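Side-chain contacts in GDP-6-deoxy-D-mannose reductase (Pseudomonas aeruginosa, PDB 6X3B), which probably uses NADPH to reduce GDP-4-dehydro-6-deoxy-D-mannose to GDP-D-rhamnose, a precursor for lipopolysaccharide O-antigen: residues A[77-82]-A[102-107]; A[120-125]-A[156-161]; A[233-238]-A[243-248]. One frame throughout, in Å; residues are numbered along the deposited sequence.

Interaction 1 of 3, residues A[77-82]-A[102-107]; sequences VIHLAG and LGTLNL. With NDP (NADPH dihydro-nicotinamide-adenine-dinucleotide phosphate), chain E.
The imidazole of H79 carries this contact, with L107 over one face of the ring and T104 at its edge. It links strand 76-79 to helix 93-114 in the Rossmann-type NADPH-binding fold of this epimerase/dehydratase family. On the face, one branch of L107 does the touching: CD2 lies 3.8 Å from the centroid of the H79 ring and 19° off its normal. It leans toward the rim, where L107 CD2 comes within 3.6 Å of H79 ND1. This geometry meets the definition of a CH-pi contact.

At the edge, H79 NE2 gives its proton to T104 OG1 over 2.8 Å. The acceptor lies almost in the ring plane, but the N-H...O angle of 138° shows a clearly bent bond. T104 OG1 is also bonded to the carbonyl O of N100, one turn earlier in the helix. Since a carbonyl can only accept, the hydroxyl donates there and receives the imidazole proton. The other ring nitrogen, ND1, is bonded to T28 OG1, which takes the N-H of A81 as well, so partners at both nitrogens fix the rotation of the ring. The first torsion of H79 (chi1 176°) sets CG opposite the backbone N, which carries the ring across to the helix. F120 of the adjoining strand packs on its CB.

Beyond H79 the chain leaves the strand and meets the cofactor, with both hydrogen bonds made by backbone atoms. O3D of the nicotinamide ribose donates to the carbonyl O of L80 at 2.9 Å. At the adenosine ribose, G82 N donates to NADPH O4B at 3.1 Å, and A81 CB lies 3.4 Å from NADPH O4B.

Interaction 2 of 3, residues A[120-125]-A[156-161]; sequences FLYISS and LAAESL. With NDP (NADPH dihydro-nicotinamide-adenine-dinucleotide phosphate), chain E.
Y122 and E159 are the residues most deeply engaged here, followed by A158, and they join strand 119-123 to helix 150-169 in the Rossmann-type fold. That helix bears the YxxxK motif of short-chain dehydrogenase/reductases, whose Y151 and K155 are both hydrogen-bonded to NADPH.

The Y122 ring stands against the helix backbone: CG is opposite the backbone N (chi1 176°), and the carbonyl carbon of A158 lies over one face, toward the rim. The phenol end passes close to the methyl of A158, with Y122 CZ 3.4 Å and Y122 OH 3.2 Å from A158 CB. On its CE2 side the ring meets the start of E159, Y122 CE2 lying 3.9 Å from E159 CG. The two side chains cross at roughly a right angle, and the ring and carboxylate planes are 63° apart.

E159 leaves the helix with an extended chain, which takes its carboxylate past the ring to S124. There S124 OG donates to E159 OE2 in a short bond of 2.5 Å; OE2 accepts with its anti lone pair, the one away from the other oxygen. E159 OE1 forms a salt bridge to R177, so both carboxylate oxygens of this buried acid are engaged. The helix also packs on its copy in the second subunit, A157 against A157. Past S124 the loop reaches the nicotinamide, where S125 CB is 3.7 Å from C6N of NADPH.

Interaction 3 of 3, residues A[233-238]-A[243-248]; sequences LRLLSH and AVYNVC
L235 meets Y245 through a CH-pi contact, the closest approach between helix 225-238 and strand 244-247 in this pair of segments. The methyl CD2 of L235 is 3.7 Å from the centroid of the Y245 ring and 19° off the ring normal, which places it over a face and not at an edge. The offset runs toward the CG-CD1 side: L235 CD2 is 3.5 Å from Y245 CD1, but 4.1 Å from Y245 CD2. The two side chains come from facing backbones and pass alongside each other in opposite senses. For Y245, a first torsion of -60° sets CG opposite the carbonyl carbon, and the second, near 90°, turns the flat side of the ring to the leucine.

The second kind of contact is purely aliphatic and looser. The other branch of L235 faces V247, with L235 CD1 and V247 CG2 4.4 Å apart, so the two methyls of one leucine are divided between two residues of the strand. Here the chain completes a beta-alpha-beta crossover: strands 219-224 and 244-247 both pair in parallel with the long strand 172-182, and helix 225-238 connects them. Helix 292-298 packs against the same pair, with L294 and T298 on L235 and R293 and A297 on Y245.

Polar bonds lie around this apolar junction and do not cross it. Y245 OH is bonded to the backbone N of E240, in the short connection between helix and strand. The strand backbone pairs with strand 172-182 through bonds of Y245 to V175 and R177, and of V247 to R177 and F179.

In the fold
All three contacts are buried and each sets a helix against the same mixed sheet. Interactions 1 and 2 use neighbouring strands, joined by V77 O to L121 N at 2.8 Å, and their strand ends run into loops that touch NADPH. Both combine ring packing with a buried polar bond, imidazole to hydroxyl in one and hydroxyl to carboxylate in the other, and both also reach the second subunit. Interaction 3 lies across the sheet, where L236 of its helix packs on I78 and L121, whose side chains point away from the helices of the first two contacts. It is apolar across its segments, and no other chain touches them.

Interaction 1 of 3, residues A[77-82]-A[102-107]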
loop_
_atom_site.group_PDB
_atom_site.type_symbol
_atom_site.label_atom_id
_atom_site.label_comp_id
_atom_site.label_asym_id
_atom_site.label_seq_id
_atom_site.Cartn_x
_atom_site.Cartn_y
_atom_site.Cartn_z
ATOM N N VAL A 77 -10.246 11.360 15.255
ATOM C CA VAL A 77 -8.895 10.949 15.594
ATOM C C VAL A 77 -7.980 11.481 14.505
ATOM O O VAL A 77 -8.311 11.383 13.322
ATOM C CB VAL A 77 -8.801 9.416 15.704
ATOM C CG1 VAL A 77 -7.362 8.971 15.956
ATOM C CG2 VAL A 77 -9.714 8.935 16.840
ATOM N N ILE A 78 -6.862 12.092 14.897
ATOM C CA ILE A 78 -5.767 12.399 13.978
ATOM C C ILE A 78 -4.604 11.512 14.374
ATOM O O ILE A 78 -4.162 11.535 15.533
ATOM C CB ILE A 78 -5.356 13.876 14.007
ATOM C CG1 ILE A 78 -6.532 14.776 13.637
ATOM C CG2 ILE A 78 -4.190 14.123 13.010
ATOM C CD1 ILE A 78 -6.155 16.227 13.665
ATOM N N HIS A 79 -4.130 10.703 13.432
ATOM C CA HIS A 79 -3.127 9.694 13.719
ATOM C C HIS A 79 -1.816 10.202 13.130
ATOM O O HIS A 79 -1.599 10.114 11.919
ATOM C CB HIS A 79 -3.549 8.337 13.142
ATOM C CG HIS A 79 -2.526 7.255 13.313
ATOM N ND1 HIS A 79 -1.734 7.139 14.442
ATOM C CD2 HIS A 79 -2.154 6.245 12.487
ATOM C CE1 HIS A 79 -0.932 6.095 14.305
ATOM N NE2 HIS A 79 -1.163 5.535 13.127
ATOM N N LEU A 80 -0.961 10.755 13.997
ATOM C CA LEU A 80 0.367 11.239 13.658
ATOM C C LEU A 80 1.473 10.258 14.006
ATOM O O LEU A 80 2.528 10.288 13.368
ATOM C CB LEU A 80 0.664 12.553 14.401
ATOM C CG LEU A 80 -0.188 13.795 14.143
ATOM C CD1 LEU A 80 0.011 14.841 15.260
ATOM C CD2 LEU A 80 0.199 14.385 12.795
ATOM N N ALA A 81 1.259 9.392 14.989
ATOM C CA ALA A 81 2.356 8.655 15.606
ATOM C C ALA A 81 2.970 7.624 14.663
ATOM O O ALA A 81 2.270 6.953 13.897
ATOM C CB ALA A 81 1.879 7.948 16.868
ATOM N N GLY A 82 4.278 7.468 14.750
ATOM C CA GLY A 82 4.937 6.447 13.963
ATOM C C GLY A 82 6.432 6.675 13.880
ATOM O O GLY A 82 6.993 7.567 14.521
ATOM N N LEU A 102 1.193 -2.090 11.229
ATOM C CA LEU A 102 0.553 -2.890 12.267
ATOM C C LEU A 102 0.153 -2.024 13.459
ATOM O O LEU A 102 -0.854 -2.301 14.114
ATOM C CB LEU A 102 1.474 -4.035 12.695
ATOM C CG LEU A 102 1.422 -5.268 11.771
ATOM C CD1 LEU A 102 0.003 -5.827 11.730
ATOM C CD2 LEU A 102 1.862 -4.941 10.353
ATOM N N GLY A 103 0.923 -0.975 13.753
ATOM C CA GLY A 103 0.524 -0.060 14.815
ATOM C C GLY A 103 -0.764 0.675 14.477
ATOM O O GLY A 103 -1.630 0.867 15.336
ATOM N N THR A 104 -0.908 1.088 13.221
ATOM C CA THR A 104 -2.157 1.709 12.799
ATOM C C THR A 104 -3.317 0.725 12.898
ATOM O O THR A 104 -4.410 1.077 13.370
ATOM C CB THR A 104 -1.993 2.245 11.384
ATOM O OG1 THR A 104 -1.029 3.306 11.428
ATOM C CG2 THR A 104 -3.341 2.762 10.834
ATOM N N LEU A 105 -3.082 -0.528 12.513
ATOM C CA LEU A 105 -4.122 -1.538 12.650
ATOM C C LEU A 105 -4.495 -1.750 14.110
ATOM O O LEU A 105 -5.682 -1.870 14.444
ATOM C CB LEU A 105 -3.671 -2.856 12.031
ATOM C CG LEU A 105 -4.629 -4.021 12.315
ATOM C CD1 LEU A 105 -5.998 -3.859 11.590
ATOM C CD2 LEU A 105 -3.978 -5.341 11.949
ATOM N N ASN A 106 -3.497 -1.820 15.004
ATOM C CA ASN A 106 -3.832 -1.988 16.413
ATOM C C ASN A 106 -4.670 -0.821 16.912
ATOM O O ASN A 106 -5.646 -1.018 17.646
ATOM C CB ASN A 106 -2.564 -2.142 17.264
ATOM C CG ASN A 106 -1.847 -3.442 17.002
ATOM O OD1 ASN A 106 -2.457 -4.421 16.557
ATOM N ND2 ASN A 106 -0.543 -3.469 17.284
ATOM N N LEU A 107 -4.304 0.403 16.531
ATOM C CA LEU A 107 -5.110 1.564 16.912
ATOM C C LEU A 107 -6.541 1.450 16.384
ATOM O O LEU A 107 -7.508 1.695 17.112
ATOM C CB LEU A 107 -4.452 2.834 16.391
ATOM C CG LEU A 107 -5.256 4.117 16.551
ATOM C CD1 LEU A 107 -5.420 4.439 18.043
ATOM C CD2 LEU A 107 -4.501 5.215 15.816
HETATM P PA NDP E . 7.971 12.543 15.142
HETATM O O1A NDP E . 8.906 11.430 14.809
HETATM O O2A NDP E . 8.545 13.852 15.568
HETATM O O5B NDP E . 6.916 12.045 16.239
HETATM C C5B NDP E . 6.473 10.668 16.212
HETATM C C4B NDP E . 5.503 10.441 17.344
HETATM O O4B NDP E . 5.036 9.068 17.307
HETATM C C3B NDP E . 6.058 10.661 18.760
HETATM O O3B NDP E . 5.108 11.330 19.580
HETATM C C2B NDP E . 6.337 9.242 19.238
HETATM O O2B NDP E . 6.240 9.163 20.658
HETATM C C1B NDP E . 5.188 8.490 18.581
HETATM N N9A NDP E . 5.430 7.062 18.425
HETATM C C8A NDP E . 6.439 6.470 17.708
HETATM N N7A NDP E . 6.409 5.163 17.753
HETATM C C5A NDP E . 5.313 4.872 18.552
HETATM C C6A NDP E . 4.748 3.659 18.985
HETATM N N6A NDP E . 5.263 2.482 18.638
HETATM N N1A NDP E . 3.652 3.713 19.779
HETATM C C2A NDP E . 3.170 4.919 20.104
HETATM N N3A NDP E . 3.614 6.125 19.758
HETATM C C4A NDP E . 4.701 6.035 18.973
HETATM O O3 NDP E . 7.009 12.803 13.888
HETATM P PN NDP E . 6.529 14.170 13.207
HETATM O O1N NDP E . 5.723 14.936 14.202
HETATM O O2N NDP E . 7.713 14.835 12.590
HETATM O O5D NDP E . 5.566 13.621 12.050
HETATM C C5D NDP E . 4.144 13.536 12.309
HETATM C C4D NDP E . 3.479 12.811 11.165
HETATM O O4D NDP E . 3.684 13.567 9.945
HETATM C C3D NDP E . 4.002 11.395 10.881
HETATM O O3D NDP E . 2.943 10.522 10.516
HETATM C C2D NDP E . 4.975 11.642 9.731
HETATM O O2D NDP E . 5.180 10.492 8.924
HETATM C C1D NDP E . 4.274 12.754 8.960
HETATM N N1N NDP E . 5.224 13.583 8.161
HETATM C C2N NDP E . 6.079 14.461 8.769
HETATM C C3N NDP E . 6.847 15.335 8.049
HETATM C C7N NDP E . 7.926 16.063 8.754
HETATM O O7N NDP E . 8.689 16.795 8.116
HETATM N N7N NDP E . 8.038 15.904 10.065
HETATM C C4N NDP E . 6.553 15.505 6.598
HETATM C C5N NDP E . 5.659 14.475 6.045
HETATM C C6N NDP E . 5.255 13.473 6.792
HETATM P P2B NDP E . 7.653 8.747 21.321
HETATM O O1X NDP E . 7.405 8.698 22.813
HETATM O O2X NDP E . 8.030 7.392 20.760
HETATM O O3X NDP E . 8.652 9.820 20.941
#

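Interaction 2 of 3, residues A[120-125]-A[156-161]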
loop_
_atom_site.group_PDB
_atom_site.type_symbol
_atom_site.label_atom_id
_atom_site.label_comp_id
_atom_site.label_asym_id
_atom_site.label_seq_id
_atom_site.Cartn_x
_atom_site.Cartn_y
_atom_site.Cartn_z
ATOM N N PHE A 120 -11.636 9.473 11.130
ATOM C CA PHE A 120 -10.255 9.050 11.310
ATOM C C PHE A 120 -9.424 9.702 10.215
ATOM O O PHE A 120 -9.552 9.338 9.045
ATOM C CB PHE A 120 -10.128 7.528 11.243
ATOM C CG PHE A 120 -8.783 7.014 11.689
ATOM C CD1 PHE A 120 -7.709 7.001 10.813
ATOM C CD2 PHE A 120 -8.608 6.545 12.981
ATOM C CE1 PHE A 120 -6.451 6.521 11.222
ATOM C CE2 PHE A 120 -7.355 6.050 13.406
ATOM C CZ PHE A 120 -6.287 6.052 12.542
ATOM N N LEU A 121 -8.555 10.643 10.588
ATOM C CA LEU A 121 -7.683 11.294 9.622
ATOM C C LEU A 121 -6.288 10.675 9.753
ATOM O O LEU A 121 -5.604 10.862 10.768
ATOM C CB LEU A 121 -7.657 12.804 9.844
ATOM C CG LEU A 121 -6.551 13.560 9.099
ATOM C CD1 LEU A 121 -6.703 13.398 7.566
ATOM C CD2 LEU A 121 -6.554 15.040 9.494
ATOM N N TYR A 122 -5.883 9.925 8.732
ATOM C CA TYR A 122 -4.573 9.299 8.698
ATOM C C TYR A 122 -3.590 10.270 8.062
ATOM O O TYR A 122 -3.864 10.820 6.991
ATOM C CB TYR A 122 -4.596 7.990 7.910
ATOM C CG TYR A 122 -3.217 7.438 7.817
ATOM C CD1 TYR A 122 -2.593 6.943 8.953
ATOM C CD2 TYR A 122 -2.491 7.504 6.629
ATOM C CE1 TYR A 122 -1.294 6.460 8.903
ATOM C CE2 TYR A 122 -1.193 7.025 6.563
ATOM C CZ TYR A 122 -0.599 6.517 7.716
ATOM O OH TYR A 122 0.692 6.035 7.676
ATOM N N ILE A 123 -2.463 10.504 8.731
ATOM C CA ILE A 123 -1.455 11.425 8.234
ATOM C C ILE A 123 -0.399 10.595 7.511
ATOM O O ILE A 123 0.380 9.863 8.140
ATOM C CB ILE A 123 -0.847 12.285 9.356
ATOM C CG1 ILE A 123 -1.930 13.173 10.018
ATOM C CG2 ILE A 123 0.258 13.197 8.799
ATOM C CD1 ILE A 123 -2.941 13.828 9.019
ATOM N N SER A 124 -0.386 10.715 6.182
ATOM C CA SER A 124 0.578 10.025 5.329
ATOM C C SER A 124 1.747 10.961 5.045
ATOM O O SER A 124 2.229 11.642 5.955
ATOM C CB SER A 124 -0.121 9.552 4.042
ATOM O OG SER A 124 0.734 8.787 3.200
ATOM N N SER A 125 2.208 11.014 3.799
ATOM C CA SER A 125 3.339 11.858 3.428
ATOM C C SER A 125 3.369 12.028 1.919
ATOM O O SER A 125 3.072 11.086 1.190
ATOM C CB SER A 125 4.668 11.255 3.888
ATOM O OG SER A 125 5.746 11.951 3.281
ATOM N N LEU A 156 2.049 4.424 2.430
ATOM C CA LEU A 156 1.053 4.062 1.422
ATOM C C LEU A 156 0.258 2.841 1.857
ATOM O O LEU A 156 -0.965 2.771 1.649
ATOM C CB LEU A 156 1.743 3.793 0.072
ATOM C CG LEU A 156 0.861 3.657 -1.170
ATOM C CD1 LEU A 156 0.065 4.953 -1.359
ATOM C CD2 LEU A 156 1.710 3.345 -2.417
ATOM N N ALA A 157 0.933 1.860 2.461
ATOM C CA ALA A 157 0.227 0.689 2.957
ATOM C C ALA A 157 -0.782 1.083 4.042
ATOM O O ALA A 157 -1.916 0.589 4.062
ATOM C CB ALA A 157 1.229 -0.340 3.482
ATOM N N ALA A 158 -0.395 1.979 4.948
ATOM C CA ALA A 158 -1.326 2.370 6.009
ATOM C C ALA A 158 -2.491 3.198 5.464
ATOM O O ALA A 158 -3.606 3.108 5.983
ATOM C CB ALA A 158 -0.575 3.150 7.082
ATOM N N GLU A 159 -2.241 4.033 4.450
ATOM C CA GLU A 159 -3.323 4.718 3.739
ATOM C C GLU A 159 -4.379 3.724 3.277
ATOM O O GLU A 159 -5.575 3.893 3.541
ATOM C CB GLU A 159 -2.778 5.452 2.509
ATOM C CG GLU A 159 -2.015 6.741 2.711
ATOM C CD GLU A 159 -1.726 7.411 1.366
ATOM O OE1 GLU A 159 -2.404 7.056 0.370
ATOM O OE2 GLU A 159 -0.851 8.297 1.282
ATOM N N SER A 160 -3.939 2.686 2.560
ATOM C CA SER A 160 -4.850 1.674 2.023
ATOM C C SER A 160 -5.636 1.000 3.137
ATOM O O SER A 160 -6.863 0.830 3.044
ATOM C CB SER A 160 -4.051 0.621 1.240
ATOM O OG SER A 160 -3.235 1.240 0.280
ATOM N N LEU A 161 -4.932 0.605 4.204
ATOM C CA LEU A 161 -5.579 -0.011 5.353
ATOM C C LEU A 161 -6.658 0.901 5.932
ATOM O O LEU A 161 -7.817 0.484 6.098
ATOM C CB LEU A 161 -4.530 -0.360 6.423
ATOM C CG LEU A 161 -5.133 -0.895 7.732
ATOM C CD1 LEU A 161 -5.813 -2.254 7.489
ATOM C CD2 LEU A 161 -4.059 -1.002 8.840
HETATM P PA NDP E . 7.971 12.543 15.142
HETATM O O1A NDP E . 8.906 11.430 14.809
HETATM O O2A NDP E . 8.545 13.852 15.568
HETATM O O5B NDP E . 6.916 12.045 16.239
HETATM C C5B NDP E . 6.473 10.668 16.212
HETATM C C4B NDP E . 5.503 10.441 17.344
HETATM O O4B NDP E . 5.036 9.068 17.307
HETATM C C3B NDP E . 6.058 10.661 18.760
HETATM O O3B NDP E . 5.108 11.330 19.580
HETATM C C2B NDP E . 6.337 9.242 19.238
HETATM O O2B NDP E . 6.240 9.163 20.658
HETATM C C1B NDP E . 5.188 8.490 18.581
HETATM N N9A NDP E . 5.430 7.062 18.425
HETATM C C8A NDP E . 6.439 6.470 17.708
HETATM N N7A NDP E . 6.409 5.163 17.753
HETATM C C5A NDP E . 5.313 4.872 18.552
HETATM C C6A NDP E . 4.748 3.659 18.985
HETATM N N6A NDP E . 5.263 2.482 18.638
HETATM N N1A NDP E . 3.652 3.713 19.779
HETATM C C2A NDP E . 3.170 4.919 20.104
HETATM N N3A NDP E . 3.614 6.125 19.758
HETATM C C4A NDP E . 4.701 6.035 18.973
HETATM O O3 NDP E . 7.009 12.803 13.888
HETATM P PN NDP E . 6.529 14.170 13.207
HETATM O O1N NDP E . 5.723 14.936 14.202
HETATM O O2N NDP E . 7.713 14.835 12.590
HETATM O O5D NDP E . 5.566 13.621 12.050
HETATM C C5D NDP E . 4.144 13.536 12.309
HETATM C C4D NDP E . 3.479 12.811 11.165
HETATM O O4D NDP E . 3.684 13.567 9.945
HETATM C C3D NDP E . 4.002 11.395 10.881
HETATM O O3D NDP E . 2.943 10.522 10.516
HETATM C C2D NDP E . 4.975 11.642 9.731
HETATM O O2D NDP E . 5.180 10.492 8.924
HETATM C C1D NDP E . 4.274 12.754 8.960
HETATM N N1N NDP E . 5.224 13.583 8.161
HETATM C C2N NDP E . 6.079 14.461 8.769
HETATM C C3N NDP E . 6.847 15.335 8.049
HETATM C C7N NDP E . 7.926 16.063 8.754
HETATM O O7N NDP E . 8.689 16.795 8.116
HETATM N N7N NDP E . 8.038 15.904 10.065
HETATM C C4N NDP E . 6.553 15.505 6.598
HETATM C C5N NDP E . 5.659 14.475 6.045
HETATM C C6N NDP E . 5.255 13.473 6.792
HETATM P P2B NDP E . 7.653 8.747 21.321
HETATM O O1X NDP E . 7.405 8.698 22.813
HETATM O O2X NDP E . 8.030 7.392 20.760
HETATM O O3X NDP E . 8.652 9.820 20.941
#

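Interaction 3 of 3, residues A[233-238]-A[243-248]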
loop_
_atom_site.group_PDB
_atom_site.type_symbol
_atom_site.label_atom_id
_atom_site.label_comp_id
_atom_site.label_asym_id
_atom_site.label_seq_id
_atom_site.Cartn_x
_atom_site.Cartn_y
_atom_site.Cartn_z
ATOM N N LEU A 233 -7.172 20.213 10.538
ATOM C CA LEU A 233 -8.424 20.529 11.234
ATOM C C LEU A 233 -9.546 20.851 10.248
ATOM O O LEU A 233 -10.716 20.512 10.493
ATOM C CB LEU A 233 -8.196 21.696 12.197
ATOM C CG LEU A 233 -7.234 21.396 13.363
ATOM C CD1 LEU A 233 -7.043 22.648 14.224
ATOM C CD2 LEU A 233 -7.727 20.214 14.220
ATOM N N ARG A 234 -9.222 21.527 9.144
ATOM C CA ARG A 234 -10.256 21.803 8.136
ATOM C C ARG A 234 -10.680 20.534 7.405
ATOM O O ARG A 234 -11.844 20.406 6.992
ATOM C CB ARG A 234 -9.756 22.849 7.147
ATOM C CG ARG A 234 -9.480 24.196 7.809
ATOM C CD ARG A 234 -9.422 25.306 6.798
ATOM N NE ARG A 234 -10.761 25.705 6.415
ATOM C CZ ARG A 234 -11.473 26.625 7.053
ATOM N NH1 ARG A 234 -10.961 27.244 8.108
ATOM N NH2 ARG A 234 -12.702 26.914 6.640
ATOM N N LEU A 235 -9.763 19.572 7.274
ATOM C CA LEU A 235 -10.146 18.273 6.738
ATOM C C LEU A 235 -11.127 17.568 7.667
ATOM O O LEU A 235 -12.125 16.992 7.205
ATOM C CB LEU A 235 -8.898 17.421 6.496
ATOM C CG LEU A 235 -8.162 17.754 5.202
ATOM C CD1 LEU A 235 -6.826 16.994 5.126
ATOM C CD2 LEU A 235 -9.050 17.432 4.011
ATOM N N LEU A 236 -10.850 17.580 8.984
ATOM C CA LEU A 236 -11.800 17.016 9.940
ATOM C C LEU A 236 -13.167 17.668 9.790
ATOM O O LEU A 236 -14.197 16.993 9.896
ATOM C CB LEU A 236 -11.316 17.218 11.375
ATOM C CG LEU A 236 -10.023 16.516 11.803
ATOM C CD1 LEU A 236 -9.778 16.800 13.287
ATOM C CD2 LEU A 236 -10.135 15.013 11.580
ATOM N N SER A 237 -13.191 18.982 9.567
ATOM C CA SER A 237 -14.474 19.677 9.465
ATOM C C SER A 237 -15.159 19.447 8.123
ATOM O O SER A 237 -16.391 19.410 8.071
ATOM C CB SER A 237 -14.297 21.181 9.669
ATOM O OG SER A 237 -13.932 21.475 11.000
ATOM N N HIS A 238 -14.399 19.307 7.035
ATOM C CA HIS A 238 -14.982 19.443 5.701
ATOM C C HIS A 238 -14.598 18.351 4.708
ATOM O O HIS A 238 -15.203 18.298 3.629
ATOM C CB HIS A 238 -14.607 20.804 5.080
ATOM C CG HIS A 238 -14.930 21.988 5.947
ATOM N ND1 HIS A 238 -16.219 22.292 6.351
ATOM C CD2 HIS A 238 -14.139 22.965 6.451
ATOM C CE1 HIS A 238 -16.197 23.389 7.090
ATOM N NE2 HIS A 238 -14.950 23.822 7.162
ATOM N N ALA A 243 -11.552 10.095 0.859
ATOM C CA ALA A 243 -10.724 10.853 -0.069
ATOM C C ALA A 243 -9.311 11.073 0.476
ATOM O O ALA A 243 -9.094 11.132 1.691
ATOM C CB ALA A 243 -11.368 12.199 -0.409
ATOM N N VAL A 244 -8.361 11.196 -0.457
ATOM C CA VAL A 244 -6.958 11.504 -0.196
ATOM C C VAL A 244 -6.689 12.947 -0.610
ATOM O O VAL A 244 -7.048 13.354 -1.721
ATOM C CB VAL A 244 -6.039 10.546 -0.972
ATOM C CG1 VAL A 244 -4.577 10.940 -0.812
ATOM C CG2 VAL A 244 -6.286 9.104 -0.547
ATOM N N TYR A 245 -6.031 13.714 0.265
ATOM C CA TYR A 245 -5.734 15.119 -0.005
ATOM C C TYR A 245 -4.250 15.400 0.157
ATOM O O TYR A 245 -3.684 15.091 1.213
ATOM C CB TYR A 245 -6.508 16.038 0.949
ATOM C CG TYR A 245 -7.990 15.888 0.837
ATOM C CD1 TYR A 245 -8.671 14.935 1.579
ATOM C CD2 TYR A 245 -8.713 16.704 -0.022
ATOM C CE1 TYR A 245 -10.043 14.794 1.469
ATOM C CE2 TYR A 245 -10.073 16.575 -0.146
ATOM C CZ TYR A 245 -10.732 15.633 0.599
ATOM O OH TYR A 245 -12.084 15.551 0.458
ATOM N N ASN A 246 -3.631 16.000 -0.868
ATOM C CA ASN A 246 -2.327 16.633 -0.680
ATOM C C ASN A 246 -2.465 17.828 0.256
ATOM O O ASN A 246 -3.421 18.596 0.157
ATOM C CB ASN A 246 -1.756 17.140 -1.998
ATOM C CG ASN A 246 -1.348 16.024 -2.942
ATOM O OD1 ASN A 246 -1.136 14.871 -2.532
ATOM N ND2 ASN A 246 -1.215 16.371 -4.212
ATOM N N VAL A 247 -1.490 17.999 1.139
ATOM C CA VAL A 247 -1.387 19.204 1.964
ATOM C C VAL A 247 -0.049 19.843 1.603
ATOM O O VAL A 247 1.015 19.355 2.001
ATOM C CB VAL A 247 -1.499 18.900 3.463
ATOM C CG1 VAL A 247 -1.312 20.202 4.292
ATOM C CG2 VAL A 247 -2.873 18.234 3.797
ATOM N N CYS A 248 -0.094 20.932 0.831
ATOM C CA CYS A 248 1.107 21.526 0.256
ATOM C C CYS A 248 0.816 22.978 -0.105
ATOM O O CYS A 248 -0.334 23.427 -0.105
ATOM C CB CYS A 248 1.579 20.733 -0.977
ATOM S SG CYS A 248 0.254 20.510 -2.216
#